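Local coordinates for protein putative sortase (Streptococcus pneumoniae, PDB 2W1J) that probably acts as a class C sortase, a transpeptidase that covalently links pilin subunits during pilus fibre assembly on the pneumococcal surface, at residues A7-T15 and V138-A146. Residues are numbered along the deposited sequence; the frame is centred on the assembly and turned at random.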
loop_
_atom_site.group_PDB
_atom_site.type_symbol
_atom_site.label_atom_id
_atom_site.label_comp_id
_atom_site.label_asym_id
_atom_site.label_seq_id
_atom_site.Cartn_x
_atom_site.Cartn_y
_atom_site.Cartn_z
ATOM N N ALA A 7 -9.326 8.400 -11.020
ATOM C CA ALA A 7 -10.340 8.342 -12.066
ATOM C C ALA A 7 -9.844 7.532 -13.257
ATOM O O ALA A 7 -10.563 6.683 -13.785
ATOM C CB ALA A 7 -10.726 9.747 -12.505
ATOM N N ASP A 8 -8.611 7.801 -13.682
ATOM C CA ASP A 8 -8.017 7.078 -14.804
ATOM C C ASP A 8 -7.953 5.581 -14.523
ATOM O O ASP A 8 -8.268 4.757 -15.385
ATOM C CB ASP A 8 -6.614 7.607 -15.112
ATOM C CG ASP A 8 -5.945 6.847 -16.252
ATOM O OD1 ASP A 8 -6.373 7.016 -17.415
ATOM O OD2 ASP A 8 -4.994 6.080 -15.991
ATOM N N PHE A 9 -7.530 5.230 -13.313
ATOM C CA PHE A 9 -7.418 3.825 -12.941
ATOM C C PHE A 9 -8.763 3.105 -12.966
ATOM O O PHE A 9 -8.891 2.029 -13.547
ATOM C CB PHE A 9 -6.769 3.660 -11.567
ATOM C CG PHE A 9 -6.613 2.225 -11.158
ATOM C CD1 PHE A 9 -5.463 1.528 -11.477
ATOM C CD2 PHE A 9 -7.630 1.567 -10.486
ATOM C CE1 PHE A 9 -5.318 0.202 -11.123
ATOM C CE2 PHE A 9 -7.492 0.232 -10.119
ATOM C CZ PHE A 9 -6.330 -0.446 -10.435
ATOM N N ASP A 10 -9.769 3.693 -12.335
ATOM C CA ASP A 10 -11.082 3.056 -12.293
ATOM C C ASP A 10 -11.722 2.932 -13.679
ATOM O O ASP A 10 -12.341 1.919 -13.995
ATOM C CB ASP A 10 -12.016 3.793 -11.331
ATOM C CG ASP A 10 -11.582 3.668 -9.880
ATOM O OD1 ASP A 10 -10.750 2.790 -9.554
ATOM O OD2 ASP A 10 -12.083 4.461 -9.061
ATOM N N LYS A 11 -11.581 3.969 -14.502
ATOM C CA LYS A 11 -12.108 3.934 -15.866
ATOM C C LYS A 11 -11.440 2.831 -16.679
ATOM O O LYS A 11 -12.113 2.041 -17.345
ATOM C CB LYS A 11 -11.921 5.291 -16.550
ATOM C CG LYS A 11 -12.412 5.345 -17.990
ATOM C CD LYS A 11 -12.395 6.772 -18.526
ATOM C CE LYS A 11 -12.754 6.821 -20.003
ATOM N NZ LYS A 11 -12.805 8.217 -20.521
ATOM N N GLU A 12 -10.112 2.775 -16.622
ATOM C CA GLU A 12 -9.366 1.776 -17.381
ATOM C C GLU A 12 -9.602 0.369 -16.842
ATOM O O GLU A 12 -9.732 -0.586 -17.606
ATOM C CB GLU A 12 -7.872 2.095 -17.364
ATOM C CG GLU A 12 -7.489 3.261 -18.259
ATOM C CD GLU A 12 -7.770 3.003 -19.731
ATOM O OE1 GLU A 12 -7.491 1.885 -20.217
ATOM O OE2 GLU A 12 -8.257 3.931 -20.410
ATOM N N LYS A 13 -9.655 0.244 -15.523
ATOM C CA LYS A 13 -9.999 -1.025 -14.897
ATOM C C LYS A 13 -11.295 -1.565 -15.493
ATOM O O LYS A 13 -11.412 -2.755 -15.802
ATOM C CB LYS A 13 -10.175 -0.802 -13.396
ATOM C CG LYS A 13 -10.749 -1.973 -12.618
ATOM C CD LYS A 13 -10.748 -1.664 -11.128
ATOM C CE LYS A 13 -11.646 -2.615 -10.365
ATOM N NZ LYS A 13 -11.486 -2.423 -8.902
ATOM N N ALA A 14 -12.264 -0.674 -15.666
ATOM C CA ALA A 14 -13.585 -1.063 -16.133
ATOM C C ALA A 14 -13.558 -1.591 -17.567
ATOM O O ALA A 14 -14.471 -2.304 -17.981
ATOM C CB ALA A 14 -14.548 0.108 -16.014
ATOM N N THR A 15 -12.512 -1.249 -18.317
ATOM C CA THR A 15 -12.401 -1.655 -19.717
ATOM C C THR A 15 -11.580 -2.924 -19.920
ATOM O O THR A 15 -11.531 -3.459 -21.025
ATOM C CB THR A 15 -11.766 -0.549 -20.592
ATOM O OG1 THR A 15 -10.347 -0.518 -20.377
ATOM C CG2 THR A 15 -12.357 0.804 -20.256
ATOM N N VAL A 138 -8.696 -1.166 -0.366
ATOM C CA VAL A 138 -7.597 -1.278 -1.309
ATOM C C VAL A 138 -8.193 -1.723 -2.638
ATOM O O VAL A 138 -8.814 -2.783 -2.726
ATOM C CB VAL A 138 -6.544 -2.290 -0.813
ATOM C CG1 VAL A 138 -5.426 -2.462 -1.852
ATOM C CG2 VAL A 138 -5.976 -1.845 0.536
ATOM N N HIS A 139 -8.043 -0.881 -3.656
ATOM C CA HIS A 139 -8.573 -1.136 -4.990
ATOM C C HIS A 139 -7.472 -1.695 -5.862
ATOM O O HIS A 139 -6.387 -1.113 -5.931
ATOM C CB HIS A 139 -9.041 0.172 -5.633
ATOM C CG HIS A 139 -10.155 0.862 -4.904
ATOM N ND1 HIS A 139 -11.390 1.071 -5.478
ATOM C CD2 HIS A 139 -10.214 1.416 -3.668
ATOM C CE1 HIS A 139 -12.166 1.717 -4.624
ATOM N NE2 HIS A 139 -11.478 1.939 -3.518
ATOM N N ASN A 140 -7.751 -2.802 -6.538
ATOM C CA ASN A 140 -6.821 -3.328 -7.530
ATOM C C ASN A 140 -7.569 -3.616 -8.829
ATOM O O ASN A 140 -8.760 -3.315 -8.922
ATOM C CB ASN A 140 -6.013 -4.520 -6.989
ATOM C CG ASN A 140 -6.880 -5.718 -6.663
ATOM O OD1 ASN A 140 -7.853 -6.004 -7.361
ATOM N ND2 ASN A 140 -6.515 -6.439 -5.614
ATOM N N ILE A 141 -6.891 -4.171 -9.827
ATOM C CA ILE A 141 -7.537 -4.387 -11.117
ATOM C C ILE A 141 -8.732 -5.336 -11.050
ATOM O O ILE A 141 -9.604 -5.295 -11.920
ATOM C CB ILE A 141 -6.557 -4.891 -12.198
ATOM C CG1 ILE A 141 -5.772 -6.109 -11.695
ATOM C CG2 ILE A 141 -5.625 -3.764 -12.613
ATOM C CD1 ILE A 141 -4.972 -6.826 -12.781
ATOM N N LYS A 142 -8.757 -6.205 -10.047
ATOM C CA LYS A 142 -9.807 -7.209 -9.912
ATOM C C LYS A 142 -11.006 -6.733 -9.092
ATOM O O LYS A 142 -12.151 -7.005 -9.456
ATOM C CB LYS A 142 -9.220 -8.476 -9.280
ATOM C CG LYS A 142 -10.242 -9.578 -8.988
ATOM C CD LYS A 142 -9.577 -10.751 -8.277
ATOM C CE LYS A 142 -10.601 -11.741 -7.752
ATOM N NZ LYS A 142 -9.944 -12.802 -6.933
ATOM N N GLU A 143 -10.757 -6.043 -7.986
ATOM C CA GLU A 143 -11.815 -5.848 -6.995
ATOM C C GLU A 143 -11.440 -4.762 -5.999
ATOM O O GLU A 143 -10.353 -4.178 -6.075
ATOM C CB GLU A 143 -12.091 -7.162 -6.252
ATOM C CG GLU A 143 -10.897 -7.649 -5.435
ATOM C CD GLU A 143 -11.111 -9.026 -4.844
ATOM O OE1 GLU A 143 -12.270 -9.385 -4.530
ATOM O OE2 GLU A 143 -10.124 -9.769 -4.711
ATOM N N VAL A 144 -12.350 -4.507 -5.069
ATOM C CA VAL A 144 -12.076 -3.653 -3.928
ATOM C C VAL A 144 -12.029 -4.543 -2.691
ATOM O O VAL A 144 -12.922 -5.370 -2.483
ATOM C CB VAL A 144 -13.188 -2.599 -3.769
ATOM C CG1 VAL A 144 -12.885 -1.681 -2.589
ATOM C CG2 VAL A 144 -13.336 -1.789 -5.051
ATOM N N MET A 145 -10.985 -4.393 -1.884
ATOM C CA MET A 145 -10.826 -5.181 -0.660
ATOM C C MET A 145 -10.972 -4.281 0.555
ATOM O O MET A 145 -10.341 -3.224 0.623
ATOM C CB MET A 145 -9.446 -5.831 -0.629
ATOM C CG MET A 145 -9.168 -6.706 -1.848
ATOM S SD MET A 145 -7.588 -7.570 -1.726
ATOM C CE MET A 145 -6.435 -6.200 -1.651
ATOM N N ALA A 146 -11.752 -4.718 1.537
ATOM C CA ALA A 146 -11.956 -3.960 2.759
ATOM C C ALA A 146 -11.066 -4.463 3.885
ATOM O O ALA A 146 -10.917 -5.674 4.089
ATOM C CB ALA A 146 -13.420 -4.026 3.183
HETATM O O HOH W 1 -11.687 0.275 -8.173
#
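Lys13 of helix 5-15 grips the turn of a beta hairpin twice, its NZ donating to Asn140 O and sharing a water with Asp10 and His139. With CG anti to the backbone N (chi1 171°) and the chain extended beyond, the lysine runs alongside the Asn140-Ile141 backbone, and NZ meets Asn140 O at 2.9 Å, almost in line with the carbonyl bond (C=O...N 174°). Its CG lies 3.6 Å from Ile141 O. The water, 2.8 Å from Lys13 NZ, accepts from it, donates to Asp10 OD1 and lies in the plane of the His139 ring, at its edge, 2.8 Å from ND1. Asp10 OD1 and His139 ND1 are themselves 4.5 Å apart; Asp10 OD1 is also hydrogen-bonded to His68 NE2, and His139 uses its other nitrogen, NE2, with Glu70. One turn back on the helix, Phe9 turns its ring edge to the peptide between Asn140 and Ile141, with CZ 3.8 Å from Ile141 N and 4.0 Å from Ile141 CG2. Asn140 OD1 takes two backbone N-H groups from opposite faces of its amide plane: Lys142 N closes an Asx turn, and Glu143 N completes the wider Asx motif. The hairpin of the sortase domain, joining strands 135-139 and 144-155, receives helix 5-15, while Ile141 also meets Arg24 and Met25 of helix 18-33, and His139 stacks on His68 of strand 65-71.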